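Local coordinates for protein PA0821 (Pseudomonas aeruginosa, PDB 7DRG) that probably acts as the immunity protein (antitoxin) that neutralises a VRR-NUC nuclease effector of the type VI secretion system, at residues 230-242 / 264-276. Sequence-based numbering, arbitrary orientation.
Sequences VSWLTLLNNERLA and YGDGVVIQAGAYP
With CG of Trp-232 trans to its main-chain N (chi1 -178°), the indole reaches across to the loop 273-276, and Gln-271, also trans at chi1 (173°) and extended beyond, runs alongside it. Both donate to Gly-273 O from opposite faces of its carbonyl plane: Trp-232 NE1 at 3.0 Å, Gln-271 NE2 at 3.1 Å. Pro-276 CD sits over the six-membered ring of Trp-232, 3.6 Å from its centroid, a CH-pi contact, while Leu-233 CD2 lies against the other face; with the NE1 bond, near the ring plane, they limit the indole's rotation. Gln-271 OE1 is hydrogen-bonded to Tyr-262 OH, and NE2 also to Asn-356 O. Strands 233-237 and 267-272 run antiparallel; just before the first, Trp-232 O accepts from Ala-272 N at 2.7 Å. A water near Ser-231 O, Thr-234 OG1 and Ile-270 O probably bridges the segments. Leu-235 CD1 meets Val-269 CG2 at 3.9 Å, and Leu-235 crosses Tyr-264 at about a right angle; helix 161-173 packs on the Leu-233, Leu-235, Val-269 and Gln-271 face. Asn-237 OD1 N-caps the following helix, accepting from Arg-240 N at 3.0 Å. Strands 177-180 and 259-264 flank this antiparallel pair, with Trp-232 and Leu-233 opposite Ala-180 forming a classic beta bulge.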
ATOM      1  N   VAL B 230     -12.677 -11.335  12.886  1.00 20.14           N
ATOM      2  CA  VAL B 230     -12.052 -11.486  14.190  1.00 19.00           C
ATOM      3  C   VAL B 230     -11.018 -10.376  14.350  1.00 20.63           C
ATOM      4  O   VAL B 230     -10.563  -9.770  13.376  1.00 19.44           O
ATOM      5  CB  VAL B 230     -11.414 -12.881  14.356  1.00 21.26           C
ATOM      6  CG1 VAL B 230     -12.389 -13.969  13.927  1.00 22.52           C
ATOM      7  CG2 VAL B 230     -10.114 -12.978  13.551  1.00 19.86           C
ATOM      8  N   SER B 231     -10.654 -10.089  15.592  1.00 18.22           N
ATOM      9  CA  SER B 231      -9.537  -9.191  15.866  1.00 18.47           C
ATOM     10  C   SER B 231      -8.982  -9.575  17.228  1.00 18.92           C
ATOM     11  O   SER B 231      -9.154 -10.714  17.671  1.00 19.62           O
ATOM     12  CB  SER B 231      -9.972  -7.718  15.782  1.00 20.05           C
ATOM     13  OG  SER B 231      -8.822  -6.885  15.699  1.00 19.02           O
ATOM     14  N   TRP B 232      -8.302  -8.636  17.891  1.00 16.98           N
ATOM     15  CA  TRP B 232      -7.762  -8.929  19.220  1.00 17.68           C
ATOM     16  C   TRP B 232      -8.866  -9.385  20.166  1.00 16.26           C
ATOM     17  O   TRP B 232      -8.708 -10.371  20.898  1.00 18.10           O
ATOM     18  CB  TRP B 232      -7.040  -7.701  19.784  1.00 18.55           C
ATOM     19  CG  TRP B 232      -6.426  -7.960  21.132  1.00 17.77           C
ATOM     20  CD1 TRP B 232      -5.641  -9.024  21.487  1.00 18.61           C
ATOM     21  CD2 TRP B 232      -6.544  -7.142  22.305  1.00 16.86           C
ATOM     22  NE1 TRP B 232      -5.270  -8.920  22.806  1.00 19.53           N
ATOM     23  CE2 TRP B 232      -5.807  -7.775  23.333  1.00 17.79           C
ATOM     24  CE3 TRP B 232      -7.190  -5.936  22.584  1.00 19.92           C
ATOM     25  CZ2 TRP B 232      -5.698  -7.236  24.615  1.00 20.18           C
ATOM     26  CZ3 TRP B 232      -7.089  -5.405  23.860  1.00 20.05           C
ATOM     27  CH2 TRP B 232      -6.358  -6.051  24.860  1.00 19.99           C
ATOM     28  N   LEU B 233      -9.993  -8.682  20.162  1.00 16.90           N
ATOM     29  CA  LEU B 233     -11.181  -9.123  20.871  1.00 17.81           C
ATOM     30  C   LEU B 233     -12.260  -9.418  19.839  1.00 17.08           C
ATOM     31  O   LEU B 233     -12.410  -8.675  18.865  1.00 17.22           O
ATOM     32  CB  LEU B 233     -11.664  -8.068  21.865  1.00 17.16           C
ATOM     33  CG  LEU B 233     -10.609  -7.463  22.793  1.00 18.19           C
ATOM     34  CD1 LEU B 233     -11.256  -6.499  23.779  1.00 16.72           C
ATOM     35  CD2 LEU B 233      -9.850  -8.562  23.543  1.00 19.42           C
ATOM     36  N   THR B 234     -12.973 -10.521  20.033  1.00 17.28           N
ATOM     37  CA  THR B 234     -14.062 -10.927  19.156  1.00 16.74           C
ATOM     38  C   THR B 234     -15.261 -11.275  20.019  1.00 18.06           C
ATOM     39  O   THR B 234     -15.133 -12.076  20.946  1.00 20.23           O
ATOM     40  CB  THR B 234     -13.653 -12.126  18.298  1.00 18.34           C
ATOM     41  OG1 THR B 234     -12.421 -11.820  17.631  1.00 18.85           O
ATOM     42  CG2 THR B 234     -14.719 -12.410  17.244  1.00 22.21           C
ATOM     43  N   LEU B 235     -16.416 -10.675  19.725  1.00 16.42           N
ATOM     44  CA  LEU B 235     -17.628 -10.884  20.514  1.00 18.22           C
ATOM     45  C   LEU B 235     -18.635 -11.695  19.707  1.00 19.39           C
ATOM     46  O   LEU B 235     -18.984 -11.318  18.584  1.00 22.06           O
ATOM     47  CB  LEU B 235     -18.244  -9.548  20.952  1.00 17.73           C
ATOM     48  CG  LEU B 235     -19.461  -9.649  21.887  1.00 19.61           C
ATOM     49  CD1 LEU B 235     -19.525  -8.438  22.764  1.00 21.21           C
ATOM     50  CD2 LEU B 235     -20.763  -9.758  21.099  1.00 20.14           C
ATOM     51  N   LEU B 236     -19.125 -12.784  20.298  1.00 21.31           N
ATOM     52  CA  LEU B 236     -20.185 -13.597  19.719  1.00 18.13           C
ATOM     53  C   LEU B 236     -21.344 -13.656  20.700  1.00 23.05           C
ATOM     54  O   LEU B 236     -21.138 -13.992  21.867  1.00 24.38           O
ATOM     55  CB  LEU B 236     -19.711 -15.024  19.441  1.00 22.78           C
ATOM     56  CG  LEU B 236     -18.402 -15.228  18.680  1.00 21.72           C
ATOM     57  CD1 LEU B 236     -18.116 -16.715  18.571  1.00 25.22           C
ATOM     58  CD2 LEU B 236     -18.458 -14.593  17.297  1.00 25.11           C
ATOM     59  N   ASN B 237     -22.553 -13.351  20.230  1.00 22.17           N
ATOM     60  CA  ASN B 237     -23.702 -13.629  21.082  1.00 21.56           C
ATOM     61  C   ASN B 237     -23.948 -15.138  21.118  1.00 22.80           C
ATOM     62  O   ASN B 237     -23.312 -15.915  20.404  1.00 26.34           O
ATOM     63  CB  ASN B 237     -24.941 -12.848  20.621  1.00 22.29           C
ATOM     64  CG  ASN B 237     -25.483 -13.305  19.273  1.00 26.04           C
ATOM     65  OD1 ASN B 237     -24.821 -14.018  18.515  1.00 26.57           O
ATOM     66  ND2 ASN B 237     -26.704 -12.871  18.964  1.00 26.57           N
ATOM     67  N   ASN B 238     -24.858 -15.566  21.998  1.00 26.48           N
ATOM     68  CA  ASN B 238     -25.030 -17.002  22.186  1.00 30.58           C
ATOM     69  C   ASN B 238     -25.455 -17.698  20.899  1.00 23.76           C
ATOM     70  O   ASN B 238     -25.051 -18.840  20.655  1.00 28.62           O
ATOM     71  CB  ASN B 238     -26.030 -17.281  23.305  1.00 25.23           C
ATOM     72  CG  ASN B 238     -25.389 -17.219  24.684  1.00 33.81           C
ATOM     73  OD1 ASN B 238     -24.171 -17.345  24.821  1.00 38.43           O
ATOM     74  ND2 ASN B 238     -26.209 -17.041  25.713  1.00 41.48           N
ATOM     75  N   GLU B 239     -26.238 -17.031  20.048  1.00 29.07           N
ATOM     76  CA  GLU B 239     -26.642 -17.680  18.804  1.00 25.85           C
ATOM     77  C   GLU B 239     -25.446 -17.902  17.880  1.00 33.34           C
ATOM     78  O   GLU B 239     -25.293 -18.981  17.298  1.00 32.95           O
ATOM     79  CB  GLU B 239     -27.729 -16.878  18.094  1.00 34.52           C
ATOM     80  CG  GLU B 239     -28.098 -17.511  16.762  1.00 45.55           C
ATOM     81  CD  GLU B 239     -29.390 -16.994  16.174  1.00 52.42           C
ATOM     82  OE1 GLU B 239     -29.793 -15.860  16.511  1.00 53.43           O
ATOM     83  OE2 GLU B 239     -29.999 -17.731  15.367  1.00 52.88           O
ATOM     84  N   ARG B 240     -24.589 -16.888  17.721  1.00 26.37           N
ATOM     85  CA  ARG B 240     -23.387 -17.068  16.909  1.00 25.35           C
ATOM     86  C   ARG B 240     -22.446 -18.081  17.540  1.00 26.41           C
ATOM     87  O   ARG B 240     -21.794 -18.861  16.834  1.00 30.89           O
ATOM     88  CB  ARG B 240     -22.681 -15.730  16.718  1.00 28.78           C
ATOM     89  CG  ARG B 240     -23.379 -14.840  15.717  1.00 27.59           C
ATOM     90  CD  ARG B 240     -22.893 -13.394  15.776  1.00 23.49           C
ATOM     91  NE  ARG B 240     -23.428 -12.657  14.643  1.00 25.56           N
ATOM     92  CZ  ARG B 240     -24.654 -12.153  14.591  1.00 22.57           C
ATOM     93  NH1 ARG B 240     -25.479 -12.277  15.630  1.00 23.74           N
ATOM     94  NH2 ARG B 240     -25.046 -11.515  13.501  1.00 24.37           N
ATOM     95  N   LEU B 241     -22.354 -18.077  18.871  1.00 30.95           N
ATOM     96  CA  LEU B 241     -21.516 -19.050  19.563  1.00 29.04           C
ATOM     97  C   LEU B 241     -21.976 -20.475  19.280  1.00 28.65           C
ATOM     98  O   LEU B 241     -21.152 -21.363  19.029  1.00 33.44           O
ATOM     99  CB  LEU B 241     -21.526 -18.762  21.063  1.00 32.70           C
ATOM    100  CG  LEU B 241     -20.733 -19.706  21.964  1.00 29.28           C
ATOM    101  CD1 LEU B 241     -19.266 -19.738  21.566  1.00 31.67           C
ATOM    102  CD2 LEU B 241     -20.892 -19.284  23.411  1.00 30.73           C
ATOM    103  N   ALA B 242     -23.291 -20.706  19.283  1.00 31.21           N
ATOM    104  CA  ALA B 242     -23.813 -22.033  18.967  1.00 36.73           C
ATOM    105  C   ALA B 242     -23.540 -22.408  17.513  1.00 39.43           C
ATOM    106  O   ALA B 242     -23.172 -23.552  17.222  1.00 40.25           O
ATOM    107  CB  ALA B 242     -25.311 -22.090  19.270  1.00 33.14           C
ATOM    108  N   TYR B 264     -19.537 -12.907  29.526  1.00 30.78           N
ATOM    109  CA  TYR B 264     -20.528 -11.988  30.038  1.00 34.40           C
ATOM    110  C   TYR B 264     -21.869 -12.713  29.890  1.00 39.89           C
ATOM    111  O   TYR B 264     -21.911 -13.901  29.554  1.00 50.42           O
ATOM    112  CB  TYR B 264     -20.414 -10.644  29.315  1.00 34.25           C
ATOM    113  CG  TYR B 264     -20.819 -10.721  27.874  1.00 27.45           C
ATOM    114  CD1 TYR B 264     -19.918 -11.117  26.890  1.00 26.53           C
ATOM    115  CD2 TYR B 264     -22.118 -10.425  27.499  1.00 27.17           C
ATOM    116  CE1 TYR B 264     -20.310 -11.208  25.584  1.00 22.58           C
ATOM    117  CE2 TYR B 264     -22.521 -10.514  26.206  1.00 23.42           C
ATOM    118  CZ  TYR B 264     -21.613 -10.898  25.243  1.00 25.12           C
ATOM    119  OH  TYR B 264     -22.036 -10.986  23.947  1.00 26.35           O
ATOM    120  N   GLY B 265     -22.974 -12.031  30.141  1.00 29.71           N
ATOM    121  CA  GLY B 265     -24.279 -12.667  30.179  1.00 30.47           C
ATOM    122  C   GLY B 265     -24.670 -13.647  29.087  1.00 41.42           C
ATOM    123  O   GLY B 265     -24.721 -14.857  29.328  1.00 52.78           O
ATOM    124  N   ASP B 266     -24.965 -13.148  27.889  1.00 28.14           N
ATOM    125  CA  ASP B 266     -25.550 -13.965  26.831  1.00 30.55           C
ATOM    126  C   ASP B 266     -24.623 -14.063  25.624  1.00 26.83           C
ATOM    127  O   ASP B 266     -25.061 -14.044  24.472  1.00 33.57           O
ATOM    128  CB  ASP B 266     -26.908 -13.418  26.406  1.00 45.04           C
ATOM    129  CG  ASP B 266     -26.789 -12.114  25.664  1.00 60.26           C
ATOM    130  OD1 ASP B 266     -26.089 -11.219  26.179  1.00 60.77           O
ATOM    131  OD2 ASP B 266     -27.359 -12.000  24.556  1.00 71.02           O
ATOM    132  N   GLY B 267     -23.329 -14.176  25.886  1.00 25.26           N
ATOM    133  CA  GLY B 267     -22.363 -14.343  24.822  1.00 26.49           C
ATOM    134  C   GLY B 267     -20.984 -14.460  25.423  1.00 27.50           C
ATOM    135  O   GLY B 267     -20.827 -14.572  26.643  1.00 28.06           O
ATOM    136  N   VAL B 268     -19.976 -14.412  24.554  1.00 23.38           N
ATOM    137  CA  VAL B 268     -18.592 -14.534  24.989  1.00 22.52           C
ATOM    138  C   VAL B 268     -17.741 -13.533  24.220  1.00 20.31           C
ATOM    139  O   VAL B 268     -18.016 -13.216  23.058  1.00 24.46           O
ATOM    140  CB  VAL B 268     -18.070 -15.979  24.805  1.00 24.90           C
ATOM    141  CG1 VAL B 268     -18.023 -16.367  23.333  1.00 27.24           C
ATOM    142  CG2 VAL B 268     -16.707 -16.163  25.474  1.00 29.48           C
ATOM    143  N   VAL B 269     -16.722 -13.003  24.892  1.00 19.78           N
ATOM    144  CA  VAL B 269     -15.648 -12.260  24.240  1.00 19.79           C
ATOM    145  C   VAL B 269     -14.404 -13.136  24.243  1.00 20.20           C
ATOM    146  O   VAL B 269     -14.011 -13.674  25.288  1.00 22.06           O
ATOM    147  CB  VAL B 269     -15.364 -10.914  24.926  1.00 19.38           C
ATOM    148  CG1 VAL B 269     -14.119 -10.251  24.291  1.00 19.70           C
ATOM    149  CG2 VAL B 269     -16.556  -9.997  24.806  1.00 20.46           C
ATOM    150  N   ILE B 270     -13.794 -13.284  23.078  1.00 17.68           N
ATOM    151  CA  ILE B 270     -12.558 -14.041  22.911  1.00 20.14           C
ATOM    152  C   ILE B 270     -11.415 -13.047  22.789  1.00 22.90           C
ATOM    153  O   ILE B 270     -11.495 -12.105  21.996  1.00 21.42           O
ATOM    154  CB  ILE B 270     -12.626 -14.950  21.674  1.00 23.04           C
ATOM    155  CG1 ILE B 270     -13.856 -15.854  21.744  1.00 25.99           C
ATOM    156  CG2 ILE B 270     -11.335 -15.768  21.529  1.00 22.56           C
ATOM    157  CD1 ILE B 270     -14.090 -16.670  20.499  1.00 30.86           C
ATOM    158  N   GLN B 271     -10.360 -13.246  23.577  1.00 19.95           N
ATOM    159  CA  GLN B 271      -9.147 -12.441  23.491  1.00 21.30           C
ATOM    160  C   GLN B 271      -8.087 -13.266  22.774  1.00 22.69           C
ATOM    161  O   GLN B 271      -7.709 -14.341  23.250  1.00 21.64           O
ATOM    162  CB  GLN B 271      -8.664 -12.018  24.881  1.00 20.27           C
ATOM    163  CG  GLN B 271      -7.304 -11.313  24.865  1.00 21.83           C
ATOM    164  CD  GLN B 271      -6.820 -10.916  26.255  1.00 19.86           C
ATOM    165  OE1 GLN B 271      -7.598 -10.888  27.215  1.00 23.61           O
ATOM    166  NE2 GLN B 271      -5.538 -10.592  26.366  1.00 22.66           N
ATOM    167  N   ALA B 272      -7.623 -12.776  21.626  1.00 19.22           N
ATOM    168  CA  ALA B 272      -6.660 -13.506  20.802  1.00 19.95           C
ATOM    169  C   ALA B 272      -5.278 -12.897  21.005  1.00 21.36           C
ATOM    170  O   ALA B 272      -4.859 -12.015  20.260  1.00 22.69           O
ATOM    171  CB  ALA B 272      -7.070 -13.465  19.331  1.00 21.44           C
ATOM    172  N   GLY B 273      -4.546 -13.401  21.994  1.00 24.22           N
ATOM    173  CA  GLY B 273      -3.178 -12.977  22.206  1.00 26.16           C
ATOM    174  C   GLY B 273      -3.031 -11.972  23.338  1.00 24.25           C
ATOM    175  O   GLY B 273      -3.999 -11.420  23.866  1.00 22.58           O
ATOM    176  N   ALA B 274      -1.761 -11.728  23.690  1.00 24.93           N
ATOM    177  CA  ALA B 274      -1.410 -10.920  24.855  1.00 28.80           C
ATOM    178  C   ALA B 274      -1.636  -9.437  24.628  1.00 28.83           C
ATOM    179  O   ALA B 274      -1.678  -8.670  25.595  1.00 29.87           O
ATOM    180  CB  ALA B 274       0.058 -11.162  25.231  1.00 28.90           C
ATOM    181  N   TYR B 275      -1.759  -9.019  23.374  1.00 22.65           N
ATOM    182  CA  TYR B 275      -1.988  -7.630  23.006  1.00 25.77           C
ATOM    183  C   TYR B 275      -2.536  -7.614  21.589  1.00 23.72           C
ATOM    184  O   TYR B 275      -2.441  -8.620  20.878  1.00 23.46           O
ATOM    185  CB  TYR B 275      -0.691  -6.803  23.097  1.00 23.91           C
ATOM    186  CG  TYR B 275       0.553  -7.511  22.605  1.00 28.69           C
ATOM    187  CD1 TYR B 275       0.729  -7.814  21.260  1.00 28.14           C
ATOM    188  CD2 TYR B 275       1.563  -7.855  23.491  1.00 32.56           C
ATOM    189  CE1 TYR B 275       1.875  -8.458  20.815  1.00 32.31           C
ATOM    190  CE2 TYR B 275       2.705  -8.491  23.060  1.00 31.85           C
ATOM    191  CZ  TYR B 275       2.857  -8.791  21.724  1.00 34.46           C
ATOM    192  OH  TYR B 275       4.003  -9.428  21.309  1.00 40.26           O
ATOM    193  N   PRO B 276      -3.127  -6.504  21.148  1.00 21.88           N
ATOM    194  CA  PRO B 276      -3.583  -6.444  19.755  1.00 18.57           C
ATOM    195  C   PRO B 276      -2.411  -6.476  18.786  1.00 22.23           C
ATOM    196  O   PRO B 276      -1.322  -5.973  19.077  1.00 23.32           O
ATOM    197  CB  PRO B 276      -4.344  -5.113  19.679  1.00 21.14           C
ATOM    198  CG  PRO B 276      -3.799  -4.287  20.799  1.00 22.52           C
ATOM    199  CD  PRO B 276      -3.493  -5.288  21.897  1.00 21.77           C
TER
HETATM  200  O   HOH W   1     -10.383 -12.380  19.451  1.00 20.32           O